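Local atomic coordinates of FrpC operon protein (Neisseria meningitidis, PDB entry 5EDF), a protein that is an iron-regulated meningococcal protein of unfamiliar fold that binds the RTX protein FrpC and may thereby take part in adhesion. Residues Ser64-Lys69 and Gln81-His86; Gln72-Glu77 and Ile197-Gln202; Arg166-Asn171 and Ser177-Val182. All coordinates share one frame; numbering follows the deposited sequence.

Interaction 1: Ser64-Lys69 and Gln81-His86; sequences SVYYKK and QQNKAH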
loop_
_atom_site.group_PDB
_atom_site.type_symbol
_atom_site.label_atom_id
_atom_site.label_comp_id
_atom_site.label_asym_id
_atom_site.label_seq_id
_atom_site.Cartn_x
_atom_site.Cartn_y
_atom_site.Cartn_z
ATOM N N SER A 64 5.890 1.061 5.909
ATOM C CA SER A 64 5.573 2.427 5.535
ATOM C C SER A 64 6.510 2.822 4.414
ATOM O O SER A 64 7.708 2.611 4.487
ATOM C CB SER A 64 5.672 3.365 6.758
ATOM O OG SER A 64 4.846 2.972 7.840
ATOM N N VAL A 65 5.941 3.376 3.349
ATOM C CA VAL A 65 6.707 3.824 2.192
ATOM C C VAL A 65 6.456 5.284 1.860
ATOM O O VAL A 65 5.315 5.766 1.891
ATOM C CB VAL A 65 6.430 2.979 0.952
ATOM C CG1 VAL A 65 6.897 1.513 1.125
ATOM C CG2 VAL A 65 4.928 2.985 0.592
ATOM N N TYR A 66 7.529 5.989 1.562
ATOM C CA TYR A 66 7.433 7.322 1.014
ATOM C C TYR A 66 7.206 7.204 -0.484
ATOM O O TYR A 66 7.906 6.441 -1.168
ATOM C CB TYR A 66 8.724 8.108 1.293
ATOM C CG TYR A 66 8.847 9.462 0.624
ATOM C CD1 TYR A 66 8.001 10.502 0.948
ATOM C CD2 TYR A 66 9.809 9.688 -0.319
ATOM C CE1 TYR A 66 8.116 11.734 0.354
ATOM C CE2 TYR A 66 9.945 10.932 -0.892
ATOM C CZ TYR A 66 9.083 11.935 -0.568
ATOM O OH TYR A 66 9.211 13.201 -1.163
ATOM N N TYR A 67 6.226 7.937 -0.997
ATOM C CA TYR A 67 5.973 7.925 -2.445
ATOM C C TYR A 67 6.367 9.260 -3.011
ATOM O O TYR A 67 6.139 10.307 -2.412
ATOM C CB TYR A 67 4.535 7.525 -2.785
ATOM C CG TYR A 67 3.453 8.545 -2.425
ATOM C CD1 TYR A 67 3.116 9.563 -3.285
ATOM C CD2 TYR A 67 2.806 8.490 -1.198
ATOM C CE1 TYR A 67 2.146 10.489 -2.948
ATOM C CE2 TYR A 67 1.831 9.382 -0.860
ATOM C CZ TYR A 67 1.488 10.386 -1.733
ATOM O OH TYR A 67 0.500 11.281 -1.360
ATOM N N LYS A 68 7.028 9.188 -4.170
ATOM C CA LYS A 68 7.668 10.349 -4.775
ATOM C C LYS A 68 7.478 10.400 -6.284
ATOM O O LYS A 68 7.631 9.394 -6.973
ATOM C CB LYS A 68 9.167 10.268 -4.449
ATOM C CG LYS A 68 9.998 11.410 -4.898
ATOM C CD LYS A 68 11.443 11.234 -4.493
ATOM C CE LYS A 68 12.220 10.243 -5.345
ATOM N NZ LYS A 68 13.687 10.264 -5.029
ATOM N N LYS A 69 7.202 11.601 -6.813
ATOM C CA LYS A 69 7.059 11.796 -8.248
ATOM C C LYS A 69 8.447 11.872 -8.906
ATOM O O LYS A 69 9.331 12.572 -8.396
ATOM C CB LYS A 69 6.291 13.091 -8.487
ATOM C CG LYS A 69 5.817 13.300 -9.899
ATOM C CD LYS A 69 4.661 12.385 -10.213
ATOM C CE LYS A 69 4.196 12.572 -11.637
ATOM N NZ LYS A 69 3.347 13.789 -11.779
ATOM N N GLN A 81 18.182 9.293 3.993
ATOM C CA GLN A 81 18.561 10.646 4.386
ATOM C C GLN A 81 17.966 11.733 3.513
ATOM O O GLN A 81 17.893 12.880 3.959
ATOM C CB GLN A 81 20.071 10.765 4.531
ATOM C CG GLN A 81 20.607 10.036 5.739
ATOM C CD GLN A 81 20.024 10.512 7.075
ATOM O OE1 GLN A 81 20.274 11.688 7.485
ATOM N NE2 GLN A 81 19.270 9.614 7.771
ATOM N N GLN A 82 17.570 11.395 2.295
ATOM C CA GLN A 82 16.958 12.389 1.394
ATOM C C GLN A 82 15.498 12.629 1.741
ATOM O O GLN A 82 15.033 13.765 1.675
ATOM C CB GLN A 82 17.106 11.947 -0.062
ATOM C CG GLN A 82 18.526 11.953 -0.606
ATOM C CD GLN A 82 19.403 10.818 -0.076
ATOM O OE1 GLN A 82 19.013 9.643 -0.100
ATOM N NE2 GLN A 82 20.602 11.170 0.395
ATOM N N ASN A 83 14.762 11.604 2.151
ATOM C CA ASN A 83 13.337 11.733 2.396
ATOM C C ASN A 83 12.964 11.757 3.884
ATOM O O ASN A 83 11.755 11.824 4.222
ATOM C CB ASN A 83 12.567 10.609 1.668
ATOM C CG ASN A 83 12.843 9.228 2.273
ATOM O OD1 ASN A 83 13.112 9.124 3.469
ATOM N ND2 ASN A 83 12.708 8.158 1.465
ATOM N N LYS A 84 13.945 11.705 4.780
ATOM C CA LYS A 84 13.634 11.533 6.199
ATOM C C LYS A 84 12.640 12.557 6.778
ATOM O O LYS A 84 11.867 12.209 7.665
ATOM C CB LYS A 84 14.897 11.500 7.060
ATOM C CG LYS A 84 15.753 12.731 7.027
ATOM C CD LYS A 84 16.926 12.665 8.057
ATOM C CE LYS A 84 16.470 12.825 9.540
ATOM N NZ LYS A 84 17.624 12.859 10.563
ATOM N N ALA A 85 12.703 13.820 6.347
ATOM C CA ALA A 85 11.797 14.811 6.911
ATOM C C ALA A 85 10.336 14.460 6.679
ATOM O O ALA A 85 9.482 14.792 7.505
ATOM C CB ALA A 85 12.105 16.190 6.365
ATOM N N HIS A 86 10.061 13.748 5.586
ATOM C CA HIS A 86 8.701 13.292 5.308
ATOM C C HIS A 86 8.263 12.242 6.318
ATOM O O HIS A 86 7.109 12.244 6.790
ATOM C CB HIS A 86 8.571 12.796 3.884
ATOM C CG HIS A 86 8.815 13.867 2.874
ATOM N ND1 HIS A 86 7.841 14.781 2.521
ATOM C CD2 HIS A 86 9.929 14.220 2.182
ATOM C CE1 HIS A 86 8.347 15.640 1.650
ATOM N NE2 HIS A 86 9.609 15.322 1.424
#

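Interaction 2: Gln72-Glu77 and Ile197-Gln202; sequences QGWVLE and IREKQQ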
loop_
_atom_site.group_PDB
_atom_site.type_symbol
_atom_site.label_atom_id
_atom_site.label_comp_id
_atom_site.label_asym_id
_atom_site.label_seq_id
_atom_site.Cartn_x
_atom_site.Cartn_y
_atom_site.Cartn_z
ATOM N N GLN A 72 10.175 9.121 -14.437
ATOM C CA GLN A 72 9.819 7.770 -14.813
ATOM C C GLN A 72 8.615 7.246 -14.013
ATOM O O GLN A 72 8.439 6.029 -13.892
ATOM C CB GLN A 72 11.031 6.876 -14.578
ATOM C CG GLN A 72 12.322 7.432 -15.190
ATOM C CD GLN A 72 12.475 7.037 -16.628
ATOM O OE1 GLN A 72 12.276 5.870 -16.977
ATOM N NE2 GLN A 72 12.828 7.998 -17.483
ATOM N N GLY A 73 7.814 8.161 -13.457
ATOM C CA GLY A 73 6.549 7.822 -12.783
ATOM C C GLY A 73 6.452 8.291 -11.336
ATOM O O GLY A 73 6.816 9.420 -11.008
ATOM N N TRP A 74 5.838 7.462 -10.498
ATOM C CA TRP A 74 5.964 7.551 -9.050
ATOM C C TRP A 74 6.833 6.385 -8.592
ATOM O O TRP A 74 6.802 5.303 -9.199
ATOM C CB TRP A 74 4.615 7.398 -8.372
ATOM C CG TRP A 74 3.608 8.481 -8.662
ATOM C CD1 TRP A 74 2.657 8.490 -9.639
ATOM C CD2 TRP A 74 3.414 9.681 -7.905
ATOM N NE1 TRP A 74 1.897 9.635 -9.551
ATOM C CE2 TRP A 74 2.346 10.388 -8.505
ATOM C CE3 TRP A 74 4.038 10.235 -6.786
ATOM C CZ2 TRP A 74 1.891 11.613 -8.013
ATOM C CZ3 TRP A 74 3.589 11.439 -6.313
ATOM C CH2 TRP A 74 2.519 12.116 -6.915
ATOM N N VAL A 75 7.582 6.582 -7.509
ATOM C CA VAL A 75 8.367 5.510 -6.900
ATOM C C VAL A 75 8.118 5.451 -5.410
ATOM O O VAL A 75 7.680 6.438 -4.820
ATOM C CB VAL A 75 9.892 5.634 -7.178
ATOM C CG1 VAL A 75 10.141 5.560 -8.662
ATOM C CG2 VAL A 75 10.455 6.904 -6.554
ATOM N N LEU A 76 8.403 4.293 -4.824
ATOM C CA LEU A 76 8.290 4.058 -3.388
ATOM C C LEU A 76 9.666 3.926 -2.786
ATOM O O LEU A 76 10.542 3.251 -3.342
ATOM C CB LEU A 76 7.522 2.770 -3.091
ATOM C CG LEU A 76 6.179 2.626 -3.781
ATOM C CD1 LEU A 76 5.569 1.261 -3.432
ATOM C CD2 LEU A 76 5.227 3.807 -3.512
ATOM N N GLU A 77 9.825 4.505 -1.601
ATOM C CA GLU A 77 11.116 4.479 -0.910
ATOM C C GLU A 77 10.979 4.106 0.547
ATOM O O GLU A 77 10.037 4.537 1.196
ATOM C CB GLU A 77 11.791 5.856 -0.973
ATOM C CG GLU A 77 12.078 6.300 -2.377
ATOM C CD GLU A 77 12.817 7.615 -2.497
ATOM O OE1 GLU A 77 12.868 8.399 -1.530
ATOM O OE2 GLU A 77 13.353 7.874 -3.602
ATOM N N ILE A 197 -1.859 8.808 -0.162
ATOM C CA ILE A 197 -2.791 9.357 0.845
ATOM C C ILE A 197 -2.908 10.876 0.839
ATOM O O ILE A 197 -3.943 11.409 1.252
ATOM C CB ILE A 197 -2.470 8.922 2.297
ATOM C CG1 ILE A 197 -1.030 9.258 2.696
ATOM C CG2 ILE A 197 -2.728 7.462 2.471
ATOM C CD1 ILE A 197 -0.831 9.331 4.198
ATOM N N ARG A 198 -1.872 11.580 0.389
ATOM C CA ARG A 198 -1.951 13.047 0.332
ATOM C C ARG A 198 -2.423 13.599 -1.016
ATOM O O ARG A 198 -2.579 14.821 -1.172
ATOM C CB ARG A 198 -0.607 13.692 0.660
ATOM C CG ARG A 198 -0.064 13.311 2.051
ATOM C CD ARG A 198 -0.681 14.108 3.182
ATOM N NE ARG A 198 -2.031 13.678 3.528
ATOM C CZ ARG A 198 -2.344 12.790 4.475
ATOM N NH1 ARG A 198 -1.396 12.194 5.192
ATOM N NH2 ARG A 198 -3.624 12.482 4.697
ATOM N N GLU A 199 -2.646 12.752 -1.997
ATOM C CA GLU A 199 -3.086 13.241 -3.293
ATOM C C GLU A 199 -4.609 13.406 -3.354
ATOM O O GLU A 199 -5.362 12.466 -3.080
ATOM C CB GLU A 199 -2.648 12.268 -4.398
ATOM C CG GLU A 199 -1.171 11.876 -4.377
ATOM C CD GLU A 199 -0.252 13.073 -4.253
ATOM O OE1 GLU A 199 -0.211 13.891 -5.222
ATOM O OE2 GLU A 199 0.376 13.276 -3.179
ATOM N N LYS A 200 -5.068 14.587 -3.736
ATOM C CA LYS A 200 -6.503 14.845 -3.890
ATOM C C LYS A 200 -6.930 14.754 -5.362
ATOM O O LYS A 200 -8.114 14.542 -5.675
ATOM C CB LYS A 200 -6.853 16.236 -3.316
ATOM C CG LYS A 200 -6.523 16.450 -1.832
ATOM C CD LYS A 200 -6.829 17.892 -1.383
ATOM C CE LYS A 200 -5.809 18.886 -1.937
ATOM N NZ LYS A 200 -4.402 18.595 -1.500
ATOM N N GLN A 201 -5.977 14.875 -6.276
ATOM C CA GLN A 201 -6.287 14.867 -7.710
ATOM C C GLN A 201 -6.668 13.462 -8.203
ATOM O O GLN A 201 -6.190 12.446 -7.677
ATOM C CB GLN A 201 -5.109 15.439 -8.528
ATOM C CG GLN A 201 -3.896 14.491 -8.714
ATOM C CD GLN A 201 -2.918 14.502 -7.557
ATOM O OE1 GLN A 201 -3.167 15.107 -6.498
ATOM N NE2 GLN A 201 -1.800 13.830 -7.757
ATOM N N GLN A 202 -7.551 13.375 -9.179
ATOM C CA GLN A 202 -7.831 12.105 -9.836
ATOM C C GLN A 202 -6.542 11.533 -10.434
ATOM O O GLN A 202 -5.751 12.239 -11.040
ATOM C CB GLN A 202 -8.906 12.282 -10.905
ATOM C CG GLN A 202 -9.441 10.994 -11.495
ATOM C CD GLN A 202 -10.495 11.210 -12.576
ATOM O OE1 GLN A 202 -11.093 12.267 -12.670
ATOM N NE2 GLN A 202 -10.732 10.176 -13.364
#

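Interaction 3: Arg166-Asn171 and Ser177-Val182; sequences RNNRIN and SYSTSV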
loop_
_atom_site.group_PDB
_atom_site.type_symbol
_atom_site.label_atom_id
_atom_site.label_comp_id
_atom_site.label_asym_id
_atom_site.label_seq_id
_atom_site.Cartn_x
_atom_site.Cartn_y
_atom_site.Cartn_z
ATOM N N ARG A 166 -12.014 6.804 -5.909
ATOM C CA ARG A 166 -13.307 7.461 -5.798
ATOM C C ARG A 166 -13.201 8.931 -5.431
ATOM O O ARG A 166 -12.295 9.353 -4.703
ATOM C CB ARG A 166 -14.168 6.742 -4.764
ATOM C CG ARG A 166 -13.483 6.550 -3.431
ATOM C CD ARG A 166 -14.396 6.004 -2.350
ATOM N NE ARG A 166 -15.285 4.916 -2.772
ATOM C CZ ARG A 166 -15.051 3.621 -2.569
ATOM N NH1 ARG A 166 -13.941 3.210 -1.965
ATOM N NH2 ARG A 166 -15.948 2.729 -2.963
ATOM N N ASN A 167 -14.154 9.719 -5.907
ATOM C CA ASN A 167 -14.238 11.113 -5.514
ATOM C C ASN A 167 -15.039 11.202 -4.219
ATOM O O ASN A 167 -16.149 10.701 -4.134
ATOM C CB ASN A 167 -14.913 11.969 -6.588
ATOM C CG ASN A 167 -14.693 13.466 -6.367
ATOM O OD1 ASN A 167 -14.146 13.891 -5.349
ATOM N ND2 ASN A 167 -15.145 14.282 -7.332
ATOM N N ASN A 168 -14.468 11.836 -3.204
ATOM C CA ASN A 168 -15.105 11.962 -1.899
ATOM C C ASN A 168 -15.882 13.254 -1.730
ATOM O O ASN A 168 -16.546 13.455 -0.720
ATOM C CB ASN A 168 -14.058 11.862 -0.800
ATOM C CG ASN A 168 -13.443 10.508 -0.759
ATOM O OD1 ASN A 168 -14.104 9.544 -0.400
ATOM N ND2 ASN A 168 -12.205 10.407 -1.206
ATOM N N ARG A 169 -15.788 14.122 -2.719
ATOM C CA ARG A 169 -16.538 15.379 -2.723
ATOM C C ARG A 169 -18.046 15.133 -2.745
ATOM O O ARG A 169 -18.535 14.309 -3.530
ATOM C CB ARG A 169 -16.140 16.184 -3.949
ATOM C CG ARG A 169 -16.778 17.571 -4.034
ATOM C CD ARG A 169 -16.509 18.111 -5.394
ATOM N NE ARG A 169 -16.985 19.487 -5.552
ATOM C CZ ARG A 169 -16.816 20.209 -6.653
ATOM N NH1 ARG A 169 -16.192 19.687 -7.710
ATOM N NH2 ARG A 169 -17.278 21.453 -6.704
ATOM N N ILE A 170 -18.773 15.838 -1.883
ATOM C CA ILE A 170 -20.243 15.765 -1.878
ATOM C C ILE A 170 -20.981 17.094 -2.014
ATOM O O ILE A 170 -22.205 17.095 -2.167
ATOM C CB ILE A 170 -20.787 15.018 -0.619
ATOM C CG1 ILE A 170 -20.333 15.705 0.680
ATOM C CG2 ILE A 170 -20.375 13.551 -0.667
ATOM C CD1 ILE A 170 -20.868 15.039 1.937
ATOM N N ASN A 171 -20.273 18.215 -1.951
ATOM C CA ASN A 171 -20.931 19.482 -2.218
ATOM C C ASN A 171 -20.076 20.430 -3.011
ATOM O O ASN A 171 -18.904 20.194 -3.310
ATOM C CB ASN A 171 -21.479 20.133 -0.933
ATOM C CG ASN A 171 -20.487 20.129 0.197
ATOM O OD1 ASN A 171 -19.365 20.606 0.055
ATOM N ND2 ASN A 171 -20.903 19.603 1.341
ATOM N N SER A 177 -11.776 15.588 -4.353
ATOM C CA SER A 177 -10.821 14.950 -3.462
ATOM C C SER A 177 -10.902 13.442 -3.678
ATOM O O SER A 177 -11.790 12.784 -3.137
ATOM C CB SER A 177 -11.142 15.307 -2.010
ATOM O OG SER A 177 -10.122 14.875 -1.133
ATOM N N TYR A 178 -9.986 12.910 -4.490
ATOM C CA TYR A 178 -9.987 11.476 -4.775
ATOM C C TYR A 178 -9.166 10.735 -3.742
ATOM O O TYR A 178 -8.182 11.258 -3.227
ATOM C CB TYR A 178 -9.467 11.177 -6.194
ATOM C CG TYR A 178 -10.528 11.431 -7.235
ATOM C CD1 TYR A 178 -10.843 12.717 -7.624
ATOM C CD2 TYR A 178 -11.257 10.377 -7.778
ATOM C CE1 TYR A 178 -11.846 12.944 -8.575
ATOM C CE2 TYR A 178 -12.249 10.593 -8.714
ATOM C CZ TYR A 178 -12.524 11.870 -9.101
ATOM O OH TYR A 178 -13.535 12.124 -10.032
ATOM N N SER A 179 -9.597 9.523 -3.439
ATOM C CA SER A 179 -8.809 8.598 -2.628
ATOM C C SER A 179 -8.860 7.197 -3.220
ATOM O O SER A 179 -9.704 6.892 -4.076
ATOM C CB SER A 179 -9.319 8.591 -1.208
ATOM O OG SER A 179 -10.622 8.127 -1.140
ATOM N N THR A 180 -7.982 6.327 -2.735
ATOM C CA THR A 180 -7.734 5.027 -3.320
ATOM C C THR A 180 -7.625 3.968 -2.243
ATOM O O THR A 180 -7.008 4.175 -1.191
ATOM C CB THR A 180 -6.431 5.037 -4.100
ATOM O OG1 THR A 180 -6.459 6.084 -5.073
ATOM C CG2 THR A 180 -6.190 3.719 -4.808
ATOM N N SER A 181 -8.214 2.807 -2.504
ATOM C CA SER A 181 -7.993 1.619 -1.673
ATOM C C SER A 181 -7.480 0.500 -2.574
ATOM O O SER A 181 -7.887 0.393 -3.747
ATOM C CB SER A 181 -9.270 1.172 -0.988
ATOM O OG SER A 181 -10.206 0.641 -1.897
ATOM N N VAL A 182 -6.629 -0.361 -2.037
ATOM C CA VAL A 182 -6.178 -1.534 -2.745
ATOM C C VAL A 182 -6.268 -2.733 -1.807
ATOM O O VAL A 182 -5.705 -2.729 -0.691
ATOM C CB VAL A 182 -4.742 -1.405 -3.238
ATOM C CG1 VAL A 182 -4.348 -2.661 -3.994
ATOM C CG2 VAL A 182 -4.579 -0.156 -4.120
HETATM O O HOH W 1 -11.468 4.270 -2.762
HETATM O O HOH W 2 -13.007 0.367 -1.306
#

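Interaction 1: Ser64-Lys69 and Gln81-His86
Strand residue Tyr66 and His86, in the first turn of helix 84-93, mark the nearest backbone approach, 7.5 Å between their CA atoms, so only side chains bridge the gap. With CG trans to the backbone N (chi1 172°), the Tyr66 ring leaves the strand for the helix start and is met by two residues of 81-86. Asn83 lays its CB over one face of that ring, Tyr66 CD2 to Asn83 CB being 3.5 Å, with its amide plane turned 63° from the phenol. The imidazole of His86 makes an offset stack with the ring, the centroids 4.6 Å apart and the planes inclined by 27°. In the overlap, Tyr66 CE1 lies 3.4 Å from His86 CG, near the rim of the imidazole. Polar ends are tied down by neighbours: Asn83 ND2 bonds to Pro78 O and Glu77 OE1, His86 ND1 to Asp96 OD1, which would hold both groups in their rotation against the tyrosine. Within the turn, His86 N donates to Asn83 O at 2.9 Å. Phe87 also touches Tyr66. This is helix-on-sheet packing, in which the helix following hairpin 61-77 folds back and its first turn covers an aromatic residue of the hairpin's first strand.

Interaction 2: Gln72-Glu77 and Ile197-Gln202
Trp74 reaches the loop 197-202 from strand 73-77 with the far end of its indole, while the backbones stay well apart, 12.1 Å between Trp74 CA and Glu199 CA. The side chain turns toward the loop, and its six-membered ring approaches the Glu199 carboxylate, which comes from the opposite direction. Trp74 CH2 lies 3.7 Å from Glu199 OE1, with the ring and carboxylate planes 62° apart. The Glu199 chain is bent at chi2 (-49°), a fold that brings its carboxylate to the indole. Gln201 steadies the same oxygen: Gln201 NE2 donates to Glu199 OE1 at 3.0 Å and 161°, in the plane of the amide and on the carboxylate's anti lone pair. That amide nitrogen also brushes the indole, 4.3 Å from Trp74 CZ2. The other carboxylate oxygen, OE2, bonds to Tyr67 OH, so each carboxylate oxygen has a partner, and the indole N-H has its own in Glu207 of helix 205-224. Two more rings meet the indole, Phe196 edge-to-face and Tyr67 with its plane steeply inclined. Further along, Leu76 turns to that helix, and Glu77 pairs with Lys68. The arrangement is surface packing of an edge-strand tryptophan against the loop that leads from strand 189-193 to the C-terminal helix.

Interaction 3: Arg166-Asn171 and Ser177-Val182
Asn167 and Tyr178 lie flat on one another across two antiparallel strands, the amide and ring planes only 20° apart. Asn167 CB sits over one face of the phenol in a CH-pi contact, 3.7 Å from the Tyr178 ring centroid. Trans to its backbone N (chi1 -165°), Asn167 CG carries OD1 toward the start of the other strand, where two N-H groups come at it from opposite faces of its plane: Ser177 N at 3.1 Å, and Arg169 N, which closes an Asx turn. Asn167 ND2 bonds to Asp176. The pair belongs to the hairpin of strands 161-167 and 178-186, inside the long antiparallel sheet; Asn167 and Tyr178 form a non-hydrogen-bonded pair, while Arg166 and Ser179 form the neighbouring hydrogen-bonded one, Arg166 N to Ser179 O and Ser179 N to Arg166 O both 3.0 Å. Asn168, where the strand gives way to the turn, folds its amide back to the opposite strand. Its ND2 donates to Ser179 OG at 2.8 Å, nearly straight (165°) and in the amide plane, and bonds to Ser177 O as well. That carbonyl oxygen also takes Asn168 N at 2.8 Å, the two donors arriving on opposite faces of its plane. On the face of Arg166 and Ser179, the guanidinium, in one of its two conformers, is bridged through a water to Ser181 OG, while Arg166 NH2 pairs with Glu150.

How the interactions relate
All three contacts involve the nine-stranded antiparallel sheet. Interactions 1 and 2, centred 11 Å apart, share a hairpin: Tyr66 O accepts from Glu77 N at 2.8 Å, and Tyr67 OH is 2.7 Å from Glu199 OE2, a probable hydrogen bond that ties the strand of interaction 1 to the loop of interaction 2. That loop then runs on to interaction 3, 15 Å away between centres, where Lys200 O probably bonds to Tyr178 N at 2.8 Å. Interactions 1 and 3 do not touch, their nearest atoms about 9 Å apart, so loop 197-202 links them. The azide pocket, lined by Leu110, Ser111, Met114 and Ile162, includes none of the contact residues.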